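Local coordinates for protein lectin 2 (Agrocybe aegerita, PDB 4TQK) that binds N-acetylglucosamine at pockets spaced around a beta-propeller, as a fungal lectin, at residues Q39-V44 / N91-P96; V60-D65 / V75-A80. The protein carries 1 engineered substitution. One frame throughout, in Å; residues are numbered along the deposited sequence.

Interaction 1: residues Q39-V44 / N91-P96; sequences QPFLAV and NTFADP
The F41 ring points its far end at N91. Its CE1 comes 3.5 Å from N91 ND2, and the ring and amide planes are turned 65° apart. The two side chains approach from opposite directions. F41 CZ also lies 3.4 Å from N91 O, which meets the ring obliquely. The same CZ sits at the edge of the F93 ring, near its plane. F93 receives A43 CB obliquely, 3.9 Å from its CD2. F41 CG is wedged between its backbone N and carbonyl carbon (chi1 77°), and this turns the ring toward the 91-96 loop.

V44 crosses F93 at about a right angle, with CG2 3.7 Å from F93 CB. Its other branch, CG1, stands anti to the backbone N and slides past the D95 carboxylate, 3.5 Å from OD1. D95 OD2 is held by the backbone N of K45.

A43 and V44 both face V29, a classic beta bulge in strand 41-44. This is the outermost strand of one propeller blade. The loop 91-96 belongs to the next blade, so the contact joins neighbouring blades. N91 also reaches the second subunit, where its ND2 donates to G347 O.

The direct contacts are van der Waals packing of apolar groups on each other and on the N91 amide and D95 carboxylate; the hydrogen-bonded links run through water. A43 O accepts from both waters: water 1, at 2.6 Å, in turn accepts from F93 N, and water 2 donates to D95 OD2 at 2.6 Å. The D95 carboxylate thus takes a backbone N-H and a water on one oxygen, which would favour its charged form.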
loop_
_atom_site.group_PDB
_atom_site.type_symbol
_atom_site.label_atom_id
_atom_site.label_comp_id
_atom_site.label_asym_id
_atom_site.label_seq_id
_atom_site.Cartn_x
_atom_site.Cartn_y
_atom_site.Cartn_z
ATOM N N GLN A 39 -11.224 -7.700 4.888
ATOM C CA GLN A 39 -12.607 -7.561 4.430
ATOM C C GLN A 39 -12.696 -7.649 2.920
ATOM O O GLN A 39 -12.672 -6.629 2.236
ATOM C CB GLN A 39 -13.194 -6.212 4.870
ATOM C CG GLN A 39 -13.480 -6.104 6.361
ATOM C CD GLN A 39 -14.625 -6.996 6.803
ATOM O OE1 GLN A 39 -15.760 -6.836 6.351
ATOM N NE2 GLN A 39 -14.333 -7.939 7.692
ATOM N N PRO A 40 -12.810 -8.867 2.393
ATOM C CA PRO A 40 -12.880 -9.021 0.942
ATOM C C PRO A 40 -14.061 -8.255 0.356
ATOM O O PRO A 40 -15.165 -8.328 0.867
ATOM C CB PRO A 40 -13.069 -10.533 0.761
ATOM C CG PRO A 40 -13.554 -11.031 2.088
ATOM C CD PRO A 40 -12.892 -10.155 3.099
ATOM N N PHE A 41 -13.824 -7.508 -0.708
ATOM C CA PHE A 41 -14.914 -6.787 -1.340
ATOM C C PHE A 41 -14.918 -7.036 -2.838
ATOM O O PHE A 41 -13.855 -7.140 -3.469
ATOM C CB PHE A 41 -14.836 -5.288 -1.018
ATOM C CG PHE A 41 -13.793 -4.547 -1.802
ATOM C CD1 PHE A 41 -12.449 -4.621 -1.442
ATOM C CD2 PHE A 41 -14.152 -3.762 -2.889
ATOM C CE1 PHE A 41 -11.472 -3.936 -2.164
ATOM C CE2 PHE A 41 -13.185 -3.065 -3.620
ATOM C CZ PHE A 41 -11.841 -3.155 -3.259
ATOM N N LEU A 42 -16.119 -7.134 -3.401
ATOM C CA LEU A 42 -16.287 -7.368 -4.826
ATOM C C LEU A 42 -15.946 -6.079 -5.551
ATOM O O LEU A 42 -16.776 -5.172 -5.619
ATOM C CB LEU A 42 -17.730 -7.784 -5.115
ATOM C CG LEU A 42 -18.048 -8.363 -6.493
ATOM C CD1 LEU A 42 -17.035 -9.426 -6.855
ATOM C CD2 LEU A 42 -19.458 -8.939 -6.505
ATOM N N ALA A 43 -14.711 -6.001 -6.054
ATOM C CA ALA A 43 -14.141 -4.783 -6.650
ATOM C C ALA A 43 -14.611 -4.497 -8.083
ATOM O O ALA A 43 -14.855 -3.353 -8.433
ATOM C CB ALA A 43 -12.610 -4.831 -6.603
ATOM N N VAL A 44 -14.724 -5.539 -8.903
ATOM C CA VAL A 44 -15.158 -5.388 -10.295
ATOM C C VAL A 44 -16.076 -6.554 -10.691
ATOM O O VAL A 44 -15.721 -7.723 -10.536
ATOM C CB VAL A 44 -13.931 -5.299 -11.269
ATOM C CG1 VAL A 44 -14.383 -5.142 -12.736
ATOM C CG2 VAL A 44 -12.963 -4.167 -10.861
ATOM N N ASN A 91 -8.104 2.332 -3.643
ATOM C CA ASN A 91 -8.734 1.037 -3.453
ATOM C C ASN A 91 -10.034 0.872 -4.238
ATOM O O ASN A 91 -10.920 0.113 -3.830
ATOM C CB ASN A 91 -8.958 0.765 -1.960
ATOM C CG ASN A 91 -9.233 -0.705 -1.665
ATOM O OD1 ASN A 91 -8.566 -1.591 -2.190
ATOM N ND2 ASN A 91 -10.230 -0.964 -0.833
ATOM N N THR A 92 -10.159 1.589 -5.356
ATOM C CA THR A 92 -11.231 1.294 -6.301
ATOM C C THR A 92 -10.705 1.105 -7.713
ATOM O O THR A 92 -9.765 1.773 -8.140
ATOM C CB THR A 92 -12.418 2.320 -6.266
ATOM O OG1 THR A 92 -12.298 3.250 -7.341
ATOM C CG2 THR A 92 -12.474 3.055 -4.961
ATOM N N PHE A 93 -11.329 0.183 -8.433
ATOM C CA PHE A 93 -10.891 -0.173 -9.774
ATOM C C PHE A 93 -12.010 0.104 -10.763
ATOM O O PHE A 93 -13.159 -0.176 -10.478
ATOM C CB PHE A 93 -10.522 -1.657 -9.824
ATOM C CG PHE A 93 -9.490 -2.055 -8.825
ATOM C CD1 PHE A 93 -8.177 -2.259 -9.215
ATOM C CD2 PHE A 93 -9.829 -2.215 -7.484
ATOM C CE1 PHE A 93 -7.220 -2.640 -8.286
ATOM C CE2 PHE A 93 -8.875 -2.576 -6.549
ATOM C CZ PHE A 93 -7.571 -2.785 -6.952
ATOM N N ALA A 94 -11.678 0.661 -11.921
ATOM C CA ALA A 94 -12.691 0.968 -12.915
ATOM C C ALA A 94 -13.536 -0.261 -13.232
ATOM O O ALA A 94 -13.010 -1.351 -13.438
ATOM C CB ALA A 94 -12.042 1.512 -14.184
ATOM N N ASP A 95 -14.850 -0.058 -13.270
ATOM C CA ASP A 95 -15.821 -1.085 -13.615
ATOM C C ASP A 95 -16.923 -0.436 -14.442
ATOM O O ASP A 95 -17.553 0.519 -13.985
ATOM C CB ASP A 95 -16.417 -1.667 -12.335
ATOM C CG ASP A 95 -17.244 -2.905 -12.588
ATOM O OD1 ASP A 95 -17.285 -3.366 -13.741
ATOM O OD2 ASP A 95 -17.843 -3.430 -11.630
ATOM N N PRO A 96 -17.153 -0.927 -15.670
ATOM C CA PRO A 96 -16.462 -2.044 -16.330
ATOM C C PRO A 96 -15.021 -1.686 -16.680
ATOM O O PRO A 96 -14.627 -0.543 -16.526
ATOM C CB PRO A 96 -17.261 -2.220 -17.623
ATOM C CG PRO A 96 -17.752 -0.852 -17.926
ATOM C CD PRO A 96 -18.110 -0.268 -16.582
HETATM O O HOH W 1 -13.719 -1.262 -7.365
HETATM O O HOH W 2 -17.622 -2.421 -9.225
#

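Interaction 2: residues V60-D65 / V75-A80; sequences VRLIAD and VGFGNA. With NAG (2-acetamido-2-deoxy-beta-D-glucopyranose), chain D.
L62 N donates to V75 O at 2.8 Å, in a nearly straight bond (174°) that runs almost along the C=O axis. F77 N gives an equally short bond to V60 O, lying in the carbonyl plane. The return bond from V75 N to L62 O is longer, 3.2 Å, and the donor sits 37° above the carbonyl plane. V60 N to F77 O is weak. V60 O is used twice, since G76 CA also makes a CA-H...O contact with it at 3.2 Å.

These bonds build an antiparallel hairpin of strands 60-64 and 73-77, the first two strands of a four-stranded propeller blade. V60 with F77 and L62 with V75 are hydrogen-bonded pairs. R61 with G76 is the non-hydrogen-bonded pair between them. Beyond the strand, N79 N donates to O7 of the bound N-acetylglucosamine at 2.9 Å. N46, G52 and W54 complete the grip on the sugar.

F77 lies alongside V60, pointing the same way, and its CD2 touches V60 CG1 at 3.9 Å. Its CG is anti to the carbonyl carbon (chi1 -63°), which sets an edge of the ring, with CD2 and CE2, toward V60 and L62. V60 O lies at the ring edge, in plane. Further along the same edge, CE2 meets L62 CD1 at 4.1 Å. V75 shares this face of the sheet, and L62 and V75 both pack on L120 of the next blade. R61 leaves from the other face and its NH1 bonds to F47 O.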
loop_
_atom_site.group_PDB
_atom_site.type_symbol
_atom_site.label_atom_id
_atom_site.label_comp_id
_atom_site.label_asym_id
_atom_site.label_seq_id
_atom_site.Cartn_x
_atom_site.Cartn_y
_atom_site.Cartn_z
ATOM N N VAL A 60 -6.443 -15.430 -19.546
ATOM C CA VAL A 60 -5.398 -15.180 -18.566
ATOM C C VAL A 60 -5.721 -13.933 -17.754
ATOM O O VAL A 60 -6.033 -12.881 -18.312
ATOM C CB VAL A 60 -4.034 -15.004 -19.244
ATOM C CG1 VAL A 60 -3.020 -14.425 -18.268
ATOM C CG2 VAL A 60 -3.544 -16.344 -19.819
ATOM N N ARG A 61 -5.651 -14.055 -16.432
ATOM C CA ARG A 61 -6.023 -12.956 -15.544
ATOM C C ARG A 61 -4.921 -12.659 -14.530
ATOM O O ARG A 61 -4.513 -13.532 -13.754
ATOM C CB ARG A 61 -7.358 -13.267 -14.859
ATOM C CG ARG A 61 -8.544 -13.232 -15.820
ATOM C CD ARG A 61 -9.807 -13.829 -15.215
ATOM N NE ARG A 61 -9.840 -15.282 -15.340
ATOM C CZ ARG A 61 -10.805 -16.063 -14.849
ATOM N NH1 ARG A 61 -11.841 -15.526 -14.197
ATOM N NH2 ARG A 61 -10.739 -17.388 -15.011
ATOM N N LEU A 62 -4.431 -11.425 -14.549
ATOM C CA LEU A 62 -3.243 -11.051 -13.789
ATOM C C LEU A 62 -3.431 -9.711 -13.083
ATOM O O LEU A 62 -4.460 -9.056 -13.241
ATOM C CB LEU A 62 -2.035 -10.928 -14.725
ATOM C CG LEU A 62 -1.730 -12.083 -15.684
ATOM C CD1 LEU A 62 -0.628 -11.687 -16.677
ATOM C CD2 LEU A 62 -1.339 -13.359 -14.917
ATOM N N ILE A 63 -2.423 -9.324 -12.303
ATOM C CA ILE A 63 -2.322 -7.980 -11.736
ATOM C C ILE A 63 -1.006 -7.372 -12.194
ATOM O O ILE A 63 0.055 -7.975 -12.026
ATOM C CB ILE A 63 -2.299 -8.007 -10.202
ATOM C CG1 ILE A 63 -3.542 -8.693 -9.652
ATOM C CG2 ILE A 63 -2.217 -6.597 -9.645
ATOM C CD1 ILE A 63 -4.763 -7.798 -9.652
ATOM N N ALA A 64 -1.066 -6.187 -12.784
ATOM C CA ALA A 64 0.158 -5.488 -13.142
ATOM C C ALA A 64 -0.067 -3.983 -13.176
ATOM O O ALA A 64 -1.197 -3.519 -13.361
ATOM C CB ALA A 64 0.674 -5.982 -14.460
ATOM N N ASP A 65 1.001 -3.215 -12.988
ATOM C CA ASP A 65 0.869 -1.763 -13.058
ATOM C C ASP A 65 0.958 -1.304 -14.504
ATOM O O ASP A 65 2.041 -1.221 -15.058
ATOM C CB ASP A 65 1.938 -1.061 -12.229
ATOM C CG ASP A 65 1.826 0.460 -12.301
ATOM O OD1 ASP A 65 0.778 0.975 -12.764
ATOM O OD2 ASP A 65 2.786 1.136 -11.884
ATOM N N VAL A 75 -5.763 -6.789 -15.008
ATOM C CA VAL A 75 -5.547 -7.002 -16.429
ATOM C C VAL A 75 -5.930 -8.417 -16.829
ATOM O O VAL A 75 -5.573 -9.382 -16.154
ATOM C CB VAL A 75 -4.091 -6.793 -16.815
ATOM C CG1 VAL A 75 -3.918 -7.004 -18.314
ATOM C CG2 VAL A 75 -3.610 -5.408 -16.390
ATOM N N GLY A 76 -6.654 -8.539 -17.931
ATOM C CA GLY A 76 -7.152 -9.831 -18.367
ATOM C C GLY A 76 -7.071 -9.929 -19.870
ATOM O O GLY A 76 -7.398 -8.972 -20.572
ATOM N N PHE A 77 -6.587 -11.069 -20.356
ATOM C CA PHE A 77 -6.538 -11.368 -21.778
ATOM C C PHE A 77 -7.770 -12.201 -22.103
ATOM O O PHE A 77 -7.788 -13.410 -21.851
ATOM C CB PHE A 77 -5.297 -12.193 -22.123
ATOM C CG PHE A 77 -3.987 -11.492 -21.873
ATOM C CD1 PHE A 77 -3.236 -10.997 -22.934
ATOM C CD2 PHE A 77 -3.478 -11.389 -20.593
ATOM C CE1 PHE A 77 -2.025 -10.383 -22.716
ATOM C CE2 PHE A 77 -2.259 -10.771 -20.357
ATOM C CZ PHE A 77 -1.530 -10.263 -21.419
ATOM N N GLY A 78 -8.789 -11.571 -22.679
ATOM C CA GLY A 78 -10.052 -12.248 -22.917
ATOM C C GLY A 78 -10.250 -12.719 -24.343
ATOM O O GLY A 78 -9.305 -13.156 -24.997
ATOM N N ASN A 79 -11.485 -12.626 -24.824
ATOM C CA ASN A 79 -11.812 -13.028 -26.193
ATOM C C ASN A 79 -11.307 -12.034 -27.230
ATOM O O ASN A 79 -10.453 -12.387 -28.049
ATOM C CB ASN A 79 -13.321 -13.268 -26.362
ATOM C CG ASN A 79 -13.814 -14.479 -25.582
ATOM O OD1 ASN A 79 -13.070 -15.434 -25.356
ATOM N ND2 ASN A 79 -15.075 -14.442 -25.168
ATOM N N ALA A 80 -11.818 -10.798 -27.190
ATOM C CA ALA A 80 -11.479 -9.794 -28.207
ATOM C C ALA A 80 -10.157 -9.042 -27.970
ATOM O O ALA A 80 -9.717 -8.261 -28.817
ATOM C CB ALA A 80 -12.622 -8.815 -28.397
HETATM C C1 NAG D . -16.684 -9.582 -23.094
HETATM C C2 NAG D . -15.459 -9.582 -22.192
HETATM C C3 NAG D . -15.771 -8.753 -20.959
HETATM C C4 NAG D . -16.253 -7.363 -21.400
HETATM C C5 NAG D . -17.370 -7.465 -22.449
HETATM C C6 NAG D . -17.819 -6.109 -22.994
HETATM C C7 NAG D . -14.149 -11.607 -22.402
HETATM C C8 NAG D . -13.870 -12.978 -21.851
HETATM N N2 NAG D . -15.141 -10.941 -21.817
HETATM O O1 NAG D . -16.455 -10.425 -24.196
HETATM O O3 NAG D . -14.619 -8.680 -20.148
HETATM O O4 NAG D . -16.681 -6.623 -20.285
HETATM O O5 NAG D . -16.924 -8.268 -23.527
HETATM O O6 NAG D . -16.995 -5.739 -24.087
HETATM O O7 NAG D . -13.486 -11.156 -23.340
#

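Both contacts lie on the same side of the chain's centre, with their own centres 15 Å apart and nearest atoms about 6 Å apart; they do not touch. Residues 60-65 and 75-80 fall in the chain between the two segments of interaction 1. Interaction 1 bridges the outer strand of one blade to a loop of the next. Interaction 2 pairs the first two strands of that second blade. Interaction 2 reaches the N-acetylglucosamine through N79 N; interaction 1 only lies near it. The nearest atoms of the D95 side chain and the sugar are about 7 Å apart. N46, just after strand 41-44, also hydrogen-bonds to it, so the sugar sits where the two blades meet.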